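Local coordinates for omega transaminase (Pseudomonas sp., PDB 5LHA), which probably transfers amino groups between amines and keto acids as a fold type I enzyme, its cofactor held here as pyridoxamine phosphate, at residues L353-L364 with L436-V447. Residues are numbered along the deposited sequence; the frame is centred on the assembly and turned at random.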
ATOM      1  N   LEU A 353     -15.621 -41.242   7.739  1.00 32.79           N
ATOM      2  CA  LEU A 353     -14.367 -40.768   8.305  1.00 32.39           C
ATOM      3  C   LEU A 353     -14.602 -39.566   9.222  1.00 31.58           C
ATOM      4  O   LEU A 353     -13.860 -39.403  10.202  1.00 29.91           O
ATOM      5  CB  LEU A 353     -13.365 -40.436   7.200  1.00 33.36           C
ATOM      6  CG  LEU A 353     -12.905 -41.643   6.379  1.00 36.03           C
ATOM      7  CD1 LEU A 353     -11.781 -41.259   5.425  1.00 35.72           C
ATOM      8  CD2 LEU A 353     -12.490 -42.781   7.301  1.00 37.41           C
ATOM      9  N   PRO A 354     -15.589 -38.695   8.957  1.00 30.54           N
ATOM     10  CA  PRO A 354     -15.917 -37.687   9.979  1.00 30.88           C
ATOM     11  C   PRO A 354     -16.371 -38.316  11.284  1.00 32.08           C
ATOM     12  O   PRO A 354     -16.050 -37.797  12.360  1.00 33.43           O
ATOM     13  CB  PRO A 354     -17.021 -36.856   9.314  1.00 30.33           C
ATOM     14  CG  PRO A 354     -16.803 -37.027   7.869  1.00 28.70           C
ATOM     15  CD  PRO A 354     -16.289 -38.415   7.685  1.00 30.35           C
ATOM     16  N   GLY A 355     -17.111 -39.425  11.211  1.00 32.98           N
ATOM     17  CA  GLY A 355     -17.539 -40.112  12.419  1.00 33.46           C
ATOM     18  C   GLY A 355     -16.401 -40.808  13.144  1.00 33.26           C
ATOM     19  O   GLY A 355     -16.357 -40.819  14.378  1.00 33.46           O
ATOM     20  N   ASN A 356     -15.487 -41.432  12.397  1.00 31.42           N
ATOM     21  CA  ASN A 356     -14.329 -42.061  13.031  1.00 28.88           C
ATOM     22  C   ASN A 356     -13.433 -41.038  13.718  1.00 26.53           C
ATOM     23  O   ASN A 356     -12.864 -41.321  14.780  1.00 23.98           O
ATOM     24  CB  ASN A 356     -13.519 -42.864  12.015  1.00 28.60           C
ATOM     25  CG  ASN A 356     -12.475 -43.728  12.687  1.00 27.70           C
ATOM     26  OD1 ASN A 356     -12.813 -44.624  13.452  1.00 29.91           O
ATOM     27  ND2 ASN A 356     -11.202 -43.440  12.438  1.00 25.30           N
ATOM     28  N   ALA A 357     -13.274 -39.857  13.105  1.00 26.03           N
ATOM     29  CA  ALA A 357     -12.447 -38.801  13.684  1.00 26.28           C
ATOM     30  C   ALA A 357     -13.022 -38.305  15.003  1.00 28.59           C
ATOM     31  O   ALA A 357     -12.287 -38.091  15.974  1.00 29.99           O
ATOM     32  CB  ALA A 357     -12.312 -37.641  12.700  1.00 24.15           C
ATOM     33  N   ALA A 358     -14.334 -38.084  15.044  1.00 29.19           N
ATOM     34  CA  ALA A 358     -14.973 -37.643  16.279  1.00 30.90           C
ATOM     35  C   ALA A 358     -14.824 -38.673  17.394  1.00 33.31           C
ATOM     36  O   ALA A 358     -14.663 -38.312  18.565  1.00 35.11           O
ATOM     37  CB  ALA A 358     -16.448 -37.344  16.019  1.00 30.08           C
ATOM     38  N   LYS A 359     -14.876 -39.959  17.052  1.00 33.91           N
ATOM     39  CA  LYS A 359     -14.892 -41.012  18.064  1.00 34.54           C
ATOM     40  C   LYS A 359     -13.490 -41.326  18.579  1.00 31.96           C
ATOM     41  O   LYS A 359     -13.236 -41.287  19.788  1.00 32.16           O
ATOM     42  CB  LYS A 359     -15.545 -42.273  17.490  1.00 37.64           C
ATOM     43  CG  LYS A 359     -15.571 -43.468  18.435  1.00 41.71           C
ATOM     44  CD  LYS A 359     -16.050 -44.738  17.721  1.00 44.17           C
ATOM     45  CE  LYS A 359     -14.913 -45.466  17.004  1.00 45.15           C
ATOM     46  NZ  LYS A 359     -13.995 -46.172  17.954  1.00 46.19           N
ATOM     47  N   VAL A 360     -12.569 -41.643  17.671  1.00 29.85           N
ATOM     48  CA  VAL A 360     -11.229 -42.033  18.092  1.00 33.83           C
ATOM     49  C   VAL A 360     -10.432 -40.827  18.572  1.00 33.86           C
ATOM     50  O   VAL A 360      -9.601 -40.949  19.480  1.00 35.80           O
ATOM     51  CB  VAL A 360     -10.515 -42.772  16.943  1.00 33.30           C
ATOM     52  CG1 VAL A 360      -9.095 -43.165  17.341  1.00 22.25           C
ATOM     53  CG2 VAL A 360     -11.320 -43.980  16.536  1.00 22.68           C
ATOM     54  N   GLY A 361     -10.676 -39.651  17.988  1.00 31.54           N
ATOM     55  CA  GLY A 361     -10.021 -38.438  18.462  1.00 32.70           C
ATOM     56  C   GLY A 361     -10.314 -38.129  19.918  1.00 36.67           C
ATOM     57  O   GLY A 361      -9.411 -37.772  20.682  1.00 34.94           O
ATOM     58  N   ALA A 362     -11.594 -38.203  20.308  1.00 43.36           N
ATOM     59  CA  ALA A 362     -11.969 -38.022  21.710  1.00 50.26           C
ATOM     60  C   ALA A 362     -11.252 -39.028  22.603  1.00 59.00           C
ATOM     61  O   ALA A 362     -10.664 -38.662  23.626  1.00 62.11           O
ATOM     62  CB  ALA A 362     -13.488 -38.146  21.867  1.00 49.09           C
ATOM     63  N   GLN A 363     -11.346 -40.312  22.255  1.00 66.45           N
ATOM     64  CA  GLN A 363     -10.599 -41.350  22.955  1.00 68.59           C
ATOM     65  C   GLN A 363      -9.123 -40.978  23.071  1.00 65.34           C
ATOM     66  O   GLN A 363      -8.543 -41.020  24.162  1.00 66.23           O
ATOM     67  CB  GLN A 363     -10.802 -42.689  22.232  1.00 72.81           C
ATOM     68  CG  GLN A 363      -9.981 -43.876  22.744  1.00 77.65           C
ATOM     69  CD  GLN A 363     -10.009 -45.075  21.786  1.00 80.09           C
ATOM     70  OE1 GLN A 363     -10.974 -45.263  21.035  1.00 80.12           O
ATOM     71  NE2 GLN A 363      -8.951 -45.890  21.816  1.00 81.05           N
ATOM     72  N   LEU A 364      -8.508 -40.572  21.957  1.00 56.97           N
ATOM     73  CA  LEU A 364      -7.090 -40.229  21.986  1.00 49.18           C
ATOM     74  C   LEU A 364      -6.831 -39.034  22.897  1.00 43.66           C
ATOM     75  O   LEU A 364      -5.901 -39.060  23.714  1.00 40.60           O
ATOM     76  CB  LEU A 364      -6.594 -39.943  20.565  1.00 45.23           C
ATOM     77  CG  LEU A 364      -5.141 -39.511  20.352  1.00 39.50           C
ATOM     78  CD1 LEU A 364      -4.170 -40.545  20.919  1.00 38.63           C
ATOM     79  CD2 LEU A 364      -4.848 -39.249  18.884  1.00 36.47           C
ATOM     80  N   LEU A 436      -7.613 -40.175   9.014  1.00 25.63           N
ATOM     81  CA  LEU A 436      -8.913 -40.283   9.666  1.00 26.45           C
ATOM     82  C   LEU A 436      -9.375 -41.726   9.815  1.00 28.48           C
ATOM     83  O   LEU A 436     -10.375 -41.974  10.498  1.00 31.08           O
ATOM     84  CB  LEU A 436      -9.945 -39.463   8.893  1.00 25.64           C
ATOM     85  CG  LEU A 436      -9.571 -37.979   8.751  1.00 26.54           C
ATOM     86  CD1 LEU A 436     -10.748 -37.152   8.252  1.00 25.74           C
ATOM     87  CD2 LEU A 436      -9.006 -37.383  10.044  1.00 27.58           C
ATOM     88  N   THR A 437      -8.671 -42.673   9.200  1.00 27.76           N
ATOM     89  CA  THR A 437      -8.919 -44.092   9.405  1.00 29.00           C
ATOM     90  C   THR A 437      -8.261 -44.636  10.670  1.00 30.59           C
ATOM     91  O   THR A 437      -8.333 -45.847  10.900  1.00 32.17           O
ATOM     92  CB  THR A 437      -8.457 -44.888   8.182  1.00 27.13           C
ATOM     93  OG1 THR A 437      -7.063 -44.652   7.951  1.00 29.08           O
ATOM     94  CG2 THR A 437      -9.266 -44.488   6.950  1.00 25.16           C
ATOM     95  N   LEU A 438      -7.645 -43.776  11.485  1.00 30.33           N
ATOM     96  CA  LEU A 438      -6.990 -44.209  12.715  1.00 31.98           C
ATOM     97  C   LEU A 438      -7.917 -45.070  13.563  1.00 36.60           C
ATOM     98  O   LEU A 438      -9.104 -44.777  13.712  1.00 38.19           O
ATOM     99  CB  LEU A 438      -6.542 -42.995  13.522  1.00 29.80           C
ATOM    100  CG  LEU A 438      -5.571 -43.286  14.662  1.00 27.22           C
ATOM    101  CD1 LEU A 438      -4.156 -43.371  14.128  1.00 27.82           C
ATOM    102  CD2 LEU A 438      -5.678 -42.215  15.726  1.00 24.44           C
ATOM    103  N   THR A 439      -7.374 -46.149  14.110  1.00 39.79           N
ATOM    104  CA  THR A 439      -8.140 -47.062  14.944  1.00 42.51           C
ATOM    105  C   THR A 439      -7.864 -46.806  16.423  1.00 45.38           C
ATOM    106  O   THR A 439      -6.969 -46.042  16.793  1.00 47.42           O
ATOM    107  CB  THR A 439      -7.815 -48.513  14.580  1.00 41.54           C
ATOM    108  OG1 THR A 439      -6.447 -48.795  14.900  1.00 40.71           O
ATOM    109  CG2 THR A 439      -8.033 -48.742  13.097  1.00 42.65           C
ATOM    110  N   ARG A 440      -8.674 -47.444  17.274  1.00 45.45           N
ATOM    111  CA  ARG A 440      -8.382 -47.466  18.705  1.00 46.65           C
ATOM    112  C   ARG A 440      -6.949 -47.919  18.952  1.00 45.67           C
ATOM    113  O   ARG A 440      -6.192 -47.276  19.689  1.00 44.74           O
ATOM    114  CB  ARG A 440      -9.346 -48.406  19.430  1.00 48.54           C
ATOM    115  CG  ARG A 440     -10.786 -47.950  19.538  1.00 50.13           C
ATOM    116  CD  ARG A 440     -11.507 -48.851  20.530  1.00 50.91           C
ATOM    117  NE  ARG A 440     -12.917 -48.519  20.717  1.00 50.48           N
ATOM    118  CZ  ARG A 440     -13.775 -49.307  21.356  1.00 50.80           C
ATOM    119  NH1 ARG A 440     -13.360 -50.463  21.856  1.00 51.59           N
ATOM    120  NH2 ARG A 440     -15.043 -48.948  21.494  1.00 50.28           N
ATOM    121  N   ASP A 441      -6.573 -49.041  18.330  1.00 43.88           N
ATOM    122  CA  ASP A 441      -5.245 -49.620  18.489  1.00 41.27           C
ATOM    123  C   ASP A 441      -4.148 -48.619  18.144  1.00 40.82           C
ATOM    124  O   ASP A 441      -3.224 -48.393  18.935  1.00 42.51           O
ATOM    125  CB  ASP A 441      -5.147 -50.876  17.613  1.00 39.10           C
ATOM    126  CG  ASP A 441      -3.749 -51.131  17.104  1.00 36.28           C
ATOM    127  OD1 ASP A 441      -2.898 -51.564  17.912  1.00 35.18           O
ATOM    128  OD2 ASP A 441      -3.508 -50.913  15.891  1.00 34.17           O
ATOM    129  N   GLU A 442      -4.232 -48.005  16.963  1.00 38.98           N
ATOM    130  CA  GLU A 442      -3.199 -47.053  16.575  1.00 37.12           C
ATOM    131  C   GLU A 442      -3.208 -45.829  17.479  1.00 35.40           C
ATOM    132  O   GLU A 442      -2.144 -45.283  17.792  1.00 37.46           O
ATOM    133  CB  GLU A 442      -3.380 -46.643  15.117  1.00 37.01           C
ATOM    134  CG  GLU A 442      -3.199 -47.761  14.121  1.00 37.14           C
ATOM    135  CD  GLU A 442      -3.707 -47.388  12.743  1.00 38.90           C
ATOM    136  OE1 GLU A 442      -4.624 -46.546  12.655  1.00 40.11           O
ATOM    137  OE2 GLU A 442      -3.194 -47.934  11.745  1.00 40.60           O
ATOM    138  N   ALA A 443      -4.392 -45.399  17.934  1.00 33.43           N
ATOM    139  CA  ALA A 443      -4.455 -44.271  18.865  1.00 33.46           C
ATOM    140  C   ALA A 443      -3.703 -44.573  20.156  1.00 34.06           C
ATOM    141  O   ALA A 443      -3.044 -43.691  20.721  1.00 34.13           O
ATOM    142  CB  ALA A 443      -5.913 -43.906  19.159  1.00 32.93           C
ATOM    143  N   GLY A 444      -3.809 -45.809  20.651  1.00 34.42           N
ATOM    144  CA  GLY A 444      -3.020 -46.217  21.804  1.00 34.25           C
ATOM    145  C   GLY A 444      -1.528 -46.231  21.526  1.00 32.87           C
ATOM    146  O   GLY A 444      -0.723 -45.895  22.398  1.00 23.00           O
ATOM    147  N   LEU A 445      -1.133 -46.669  20.323  1.00 31.76           N
ATOM    148  CA  LEU A 445       0.281 -46.642  19.955  1.00 31.14           C
ATOM    149  C   LEU A 445       0.844 -45.229  20.018  1.00 30.63           C
ATOM    150  O   LEU A 445       1.985 -45.025  20.453  1.00 32.13           O
ATOM    151  CB  LEU A 445       0.475 -47.230  18.555  1.00 30.28           C
ATOM    152  CG  LEU A 445       1.841 -46.995  17.903  1.00 32.22           C
ATOM    153  CD1 LEU A 445       2.980 -47.548  18.754  1.00 33.43           C
ATOM    154  CD2 LEU A 445       1.880 -47.596  16.507  1.00 32.79           C
ATOM    155  N   MET A 446       0.059 -44.242  19.586  1.00 28.53           N
ATOM    156  CA  MET A 446       0.503 -42.854  19.648  1.00 29.35           C
ATOM    157  C   MET A 446       0.644 -42.380  21.087  1.00 28.12           C
ATOM    158  O   MET A 446       1.577 -41.641  21.415  1.00 30.62           O
ATOM    159  CB  MET A 446      -0.467 -41.989  18.869  1.00 30.78           C
ATOM    160  CG  MET A 446      -0.418 -42.323  17.404  1.00 31.25           C
ATOM    161  SD  MET A 446      -1.399 -41.189  16.445  1.00 31.85           S
ATOM    162  CE  MET A 446      -0.356 -39.736  16.484  1.00 30.84           C
ATOM    163  N   VAL A 447      -0.288 -42.772  21.951  1.00 26.53           N
ATOM    164  CA  VAL A 447      -0.186 -42.443  23.369  1.00 25.87           C
ATOM    165  C   VAL A 447       1.108 -42.997  23.950  1.00 28.60           C
ATOM    166  O   VAL A 447       1.855 -42.294  24.642  1.00 30.32           O
ATOM    167  CB  VAL A 447      -1.413 -42.990  24.121  1.00 24.60           C
ATOM    168  CG1 VAL A 447      -1.220 -42.890  25.629  1.00 25.08           C
ATOM    169  CG2 VAL A 447      -2.645 -42.236  23.697  1.00 23.87           C
TER
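Helix 353-364 and helix 440-447 run in nearly the same direction, their axes 9.8 Å apart at closest approach and crossed at -31°, and Ala357 faces Leu436 where the loop leads into the second helix. That loop is held by Asn356. Its CG lies anti to the backbone N (chi1 -169°), which carries the amide across to two loop carbonyls: ND2 donates to Leu436 O at 2.6 Å and to Leu438 O at 2.8 Å, the second bond almost straight at 175°. Both acceptors lie close to the amide plane, as suits a primary amide whose two N-H bonds diverge within it. With an alanine here, the carbonyls of Leu436 and Leu438 would probably lose their shared donor and the loop could shift against the helix. At the end of the loop, Thr439 is the N-cap of helix 440-457 and forms a capping box with Glu442: Glu442 N donates to Thr439 OG1 and Thr439 N to Glu442 OE1. In this class III aminotransferase the contact packs the C-terminal helix beside helix 353-368, while other faces of the C-terminal helix, through Glu442, Leu445 and Met446, meet strands 46-49 and 54-57. Small Ala443 lets the helices close up, its CB 3.7 Å from Val360 CG1, and this same branch also meets Leu438 CD2. Leu364 reaches farther along, its CD1 3.6 Å from Val447 CG2, the two side chains running past one another in opposite senses. At the other end, Leu353 CD2 lies alongside Thr437 CG2, leaving the threonine hydroxyl to bond Asn45. Toward solvent, the side chains of Arg440 and Gln363 cross at about a right angle, the Gln363 amide lying against the CB and CG of Arg440, although Gln363 is poorly ordered.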